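Local structure of aminodeoxyfutalosine deaminase (Deinococcus radiodurans, 2IMR) at residues A[176-184]-A[265-274]. The protein catalyses the zinc-dependent deamination of aminodeoxyfutalosine to futalosine, a step of menaquinone biosynthesis, and deaminates several adenosine derivatives less efficiently. Numbering follows the deposited sequence.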
loop_
_atom_site.group_PDB
_atom_site.type_symbol
_atom_site.label_atom_id
_atom_site.label_comp_id
_atom_site.label_asym_id
_atom_site.label_seq_id
_atom_site.Cartn_x
_atom_site.Cartn_y
_atom_site.Cartn_z
ATOM N N VAL A 176 4.899 -2.768 -14.531
ATOM C CA VAL A 176 5.370 -3.546 -15.674
ATOM C C VAL A 176 4.658 -4.891 -15.660
ATOM O O VAL A 176 4.572 -5.546 -14.625
ATOM C CB VAL A 176 6.889 -3.769 -15.615
ATOM C CG1 VAL A 176 7.337 -4.621 -16.805
ATOM C CG2 VAL A 176 7.602 -2.427 -15.627
ATOM N N LEU A 177 4.151 -5.303 -16.817
ATOM C CA LEU A 177 3.402 -6.549 -16.915
ATOM C C LEU A 177 3.651 -7.283 -18.231
ATOM O O LEU A 177 3.332 -6.775 -19.292
ATOM C CB LEU A 177 1.903 -6.232 -16.775
ATOM C CG LEU A 177 0.812 -7.302 -16.621
ATOM C CD1 LEU A 177 -0.521 -6.586 -16.416
ATOM C CD2 LEU A 177 0.731 -8.213 -17.841
ATOM N N ASN A 178 4.230 -8.477 -18.151
ATOM C CA ASN A 178 4.469 -9.301 -19.335
ATOM C C ASN A 178 4.993 -10.650 -18.872
ATOM O O ASN A 178 6.132 -10.760 -18.430
ATOM C CB ASN A 178 5.481 -8.662 -20.284
ATOM C CG ASN A 178 5.549 -9.394 -21.610
ATOM O OD1 ASN A 178 5.837 -10.588 -21.653
ATOM N ND2 ASN A 178 5.269 -8.684 -22.698
ATOM N N PRO A 179 4.164 -11.696 -18.982
ATOM C CA PRO A 179 4.502 -13.063 -18.566
ATOM C C PRO A 179 5.297 -13.944 -19.530
ATOM O O PRO A 179 5.570 -15.102 -19.213
ATOM C CB PRO A 179 3.136 -13.652 -18.254
ATOM C CG PRO A 179 2.281 -13.039 -19.342
ATOM C CD PRO A 179 2.737 -11.593 -19.345
ATOM N N PHE A 180 5.673 -13.402 -20.687
ATOM C CA PHE A 180 6.419 -14.162 -21.695
ATOM C C PHE A 180 7.937 -14.038 -21.549
ATOM O O PHE A 180 8.513 -12.990 -21.827
ATOM C CB PHE A 180 6.004 -13.697 -23.093
ATOM C CG PHE A 180 4.547 -13.896 -23.386
ATOM C CD1 PHE A 180 4.069 -15.136 -23.789
ATOM C CD2 PHE A 180 3.647 -12.846 -23.238
ATOM C CE1 PHE A 180 2.712 -15.331 -24.043
ATOM C CE2 PHE A 180 2.289 -13.029 -23.488
ATOM C CZ PHE A 180 1.822 -14.273 -23.891
ATOM N N PRO A 181 8.607 -15.123 -21.120
ATOM C CA PRO A 181 10.062 -15.124 -20.940
ATOM C C PRO A 181 10.853 -14.556 -22.118
ATOM O O PRO A 181 11.823 -13.823 -21.923
ATOM C CB PRO A 181 10.377 -16.601 -20.699
ATOM C CG PRO A 181 9.162 -17.080 -19.986
ATOM C CD PRO A 181 8.037 -16.439 -20.780
ATOM N N ASP A 182 10.436 -14.891 -23.336
ATOM C CA ASP A 182 11.140 -14.426 -24.531
ATOM C C ASP A 182 11.069 -12.920 -24.745
ATOM O O ASP A 182 11.908 -12.349 -25.442
ATOM C CB ASP A 182 10.610 -15.144 -25.779
ATOM C CG ASP A 182 10.796 -16.644 -25.708
ATOM O OD1 ASP A 182 11.831 -17.089 -25.169
ATOM O OD2 ASP A 182 9.918 -17.383 -26.204
ATOM N N LYS A 183 10.074 -12.276 -24.145
ATOM C CA LYS A 183 9.912 -10.832 -24.284
ATOM C C LYS A 183 10.568 -10.053 -23.146
ATOM O O LYS A 183 10.629 -8.828 -23.185
ATOM C CB LYS A 183 8.424 -10.477 -24.348
ATOM C CG LYS A 183 7.784 -10.668 -25.713
ATOM C CD LYS A 183 8.013 -12.057 -26.270
ATOM C CE LYS A 183 7.470 -12.165 -27.692
ATOM N NZ LYS A 183 7.684 -13.527 -28.263
ATOM N N ALA A 184 11.072 -10.762 -22.145
ATOM C CA ALA A 184 11.686 -10.121 -20.989
ATOM C C ALA A 184 12.743 -9.057 -21.281
ATOM O O ALA A 184 12.634 -7.929 -20.799
ATOM C CB ALA A 184 12.267 -11.184 -20.054
ATOM N N ALA A 265 -4.585 -15.971 -24.743
ATOM C CA ALA A 265 -3.650 -15.172 -25.525
ATOM C C ALA A 265 -2.753 -14.258 -24.688
ATOM O O ALA A 265 -1.715 -13.808 -25.161
ATOM C CB ALA A 265 -4.418 -14.344 -26.558
ATOM N N LEU A 266 -3.140 -13.998 -23.443
ATOM C CA LEU A 266 -2.362 -13.110 -22.579
ATOM C C LEU A 266 -1.217 -13.772 -21.816
ATOM O O LEU A 266 -0.424 -13.082 -21.173
ATOM C CB LEU A 266 -3.283 -12.431 -21.561
ATOM C CG LEU A 266 -4.520 -11.680 -22.057
ATOM C CD1 LEU A 266 -5.162 -10.951 -20.879
ATOM C CD2 LEU A 266 -4.137 -10.689 -23.138
ATOM N N TYR A 267 -1.122 -15.097 -21.891
ATOM C CA TYR A 267 -0.085 -15.823 -21.157
ATOM C C TYR A 267 0.523 -16.995 -21.923
ATOM O O TYR A 267 -0.046 -17.474 -22.900
ATOM C CB TYR A 267 -0.664 -16.467 -19.888
ATOM C CG TYR A 267 -1.218 -15.566 -18.814
ATOM C CD1 TYR A 267 -2.527 -15.082 -18.874
ATOM C CD2 TYR A 267 -0.455 -15.268 -17.689
ATOM C CE1 TYR A 267 -3.061 -14.324 -17.823
ATOM C CE2 TYR A 267 -0.973 -14.519 -16.640
ATOM C CZ TYR A 267 -2.273 -14.051 -16.710
ATOM O OH TYR A 267 -2.762 -13.310 -15.662
ATOM N N PRO A 268 1.697 -17.468 -21.471
ATOM C CA PRO A 268 2.346 -18.615 -22.109
ATOM C C PRO A 268 1.362 -19.758 -21.831
ATOM O O PRO A 268 0.438 -19.595 -21.032
ATOM C CB PRO A 268 3.634 -18.766 -21.309
ATOM C CG PRO A 268 3.983 -17.349 -20.991
ATOM C CD PRO A 268 2.639 -16.768 -20.576
ATOM N N HIS A 269 1.554 -20.914 -22.455
ATOM C CA HIS A 269 0.630 -22.025 -22.269
ATOM C C HIS A 269 0.604 -22.675 -20.882
ATOM O O HIS A 269 -0.390 -23.299 -20.514
ATOM C CB HIS A 269 0.889 -23.084 -23.343
ATOM C CG HIS A 269 0.632 -22.598 -24.739
ATOM N ND1 HIS A 269 -0.639 -22.413 -25.241
ATOM C CD2 HIS A 269 1.483 -22.251 -25.733
ATOM C CE1 HIS A 269 -0.559 -21.977 -26.486
ATOM N NE2 HIS A 269 0.718 -21.869 -26.809
ATOM N N THR A 270 1.681 -22.531 -20.116
ATOM C CA THR A 270 1.741 -23.112 -18.772
ATOM C C THR A 270 2.330 -22.110 -17.788
ATOM O O THR A 270 3.122 -21.252 -18.170
ATOM C CB THR A 270 2.639 -24.370 -18.719
ATOM O OG1 THR A 270 3.982 -24.004 -19.052
ATOM C CG2 THR A 270 2.140 -25.437 -19.693
ATOM N N LEU A 271 1.950 -22.231 -16.521
ATOM C CA LEU A 271 2.480 -21.339 -15.499
ATOM C C LEU A 271 3.974 -21.623 -15.368
ATOM O O LEU A 271 4.769 -20.721 -15.113
ATOM C CB LEU A 271 1.788 -21.586 -14.156
ATOM C CG LEU A 271 2.284 -20.743 -12.976
ATOM C CD1 LEU A 271 2.092 -19.260 -13.266
ATOM C CD2 LEU A 271 1.523 -21.147 -11.716
ATOM N N ALA A 272 4.349 -22.885 -15.550
ATOM C CA ALA A 272 5.747 -23.279 -15.449
ATOM C C ALA A 272 6.615 -22.447 -16.378
ATOM O O ALA A 272 7.742 -22.098 -16.036
ATOM C CB ALA A 272 5.906 -24.771 -15.779
ATOM N N GLU A 273 6.093 -22.134 -17.561
ATOM C CA GLU A 273 6.848 -21.340 -18.519
ATOM C C GLU A 273 7.019 -19.915 -18.021
ATOM O O GLU A 273 8.049 -19.291 -18.256
ATOM C CB GLU A 273 6.161 -21.357 -19.887
ATOM C CG GLU A 273 6.201 -22.731 -20.543
ATOM C CD GLU A 273 5.363 -22.813 -21.797
ATOM O OE1 GLU A 273 5.686 -22.100 -22.774
ATOM O OE2 GLU A 273 4.384 -23.588 -21.800
ATOM N N VAL A 274 6.013 -19.410 -17.314
ATOM C CA VAL A 274 6.088 -18.061 -16.774
ATOM C C VAL A 274 7.105 -17.954 -15.646
ATOM O O VAL A 274 7.943 -17.053 -15.652
ATOM C CB VAL A 274 4.722 -17.595 -16.219
ATOM C CG1 VAL A 274 4.857 -16.198 -15.614
ATOM C CG2 VAL A 274 3.683 -17.606 -17.323
#
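Pro179, Phe180 and Pro181 pack against Tyr267, Pro268, Glu273 and Val274 in a largely apolar contact at the C-terminal end of strand 170-176 in the amidohydrolase barrel, where the loop leading to helix 184-199 meets the chain entering helix 271-275 and that helix's first turn. Buried Pro179, with no N-H to satisfy, contributes most: CG lies 3.9 Å from Tyr267 CD2, the two side chains crossing at about a right angle, and 3.3 Å from Leu266 O, while CB faces Val274 CG1 at 4.1 Å. Pro181 CG sits 3.0 Å from Glu273 O. With CG anti to the carbonyl carbon (chi1 -61°), the Phe180 ring reaches Pro268 although CB points away; Pro268 CD makes a CH-pi contact over one face, 4.1 Å from the ring centroid and offset toward the rim. An Asx turn, in which Asn178 OD1 accepts from Phe180 N at 3.0 Å, holds the backbone here, with OD1 also at the ring edge, in its plane. Tyr267 OH hydrogen-bonds to Ala111 O and its ring meets Trp259 edge-to-face, holding a side chain about 6 Å from that of His213, a predicted substrate-binding residue. Proline rings and the Phe180 ring thus fit each other and backbone carbonyls by van der Waals contact, without hydrogen bonds between the segments.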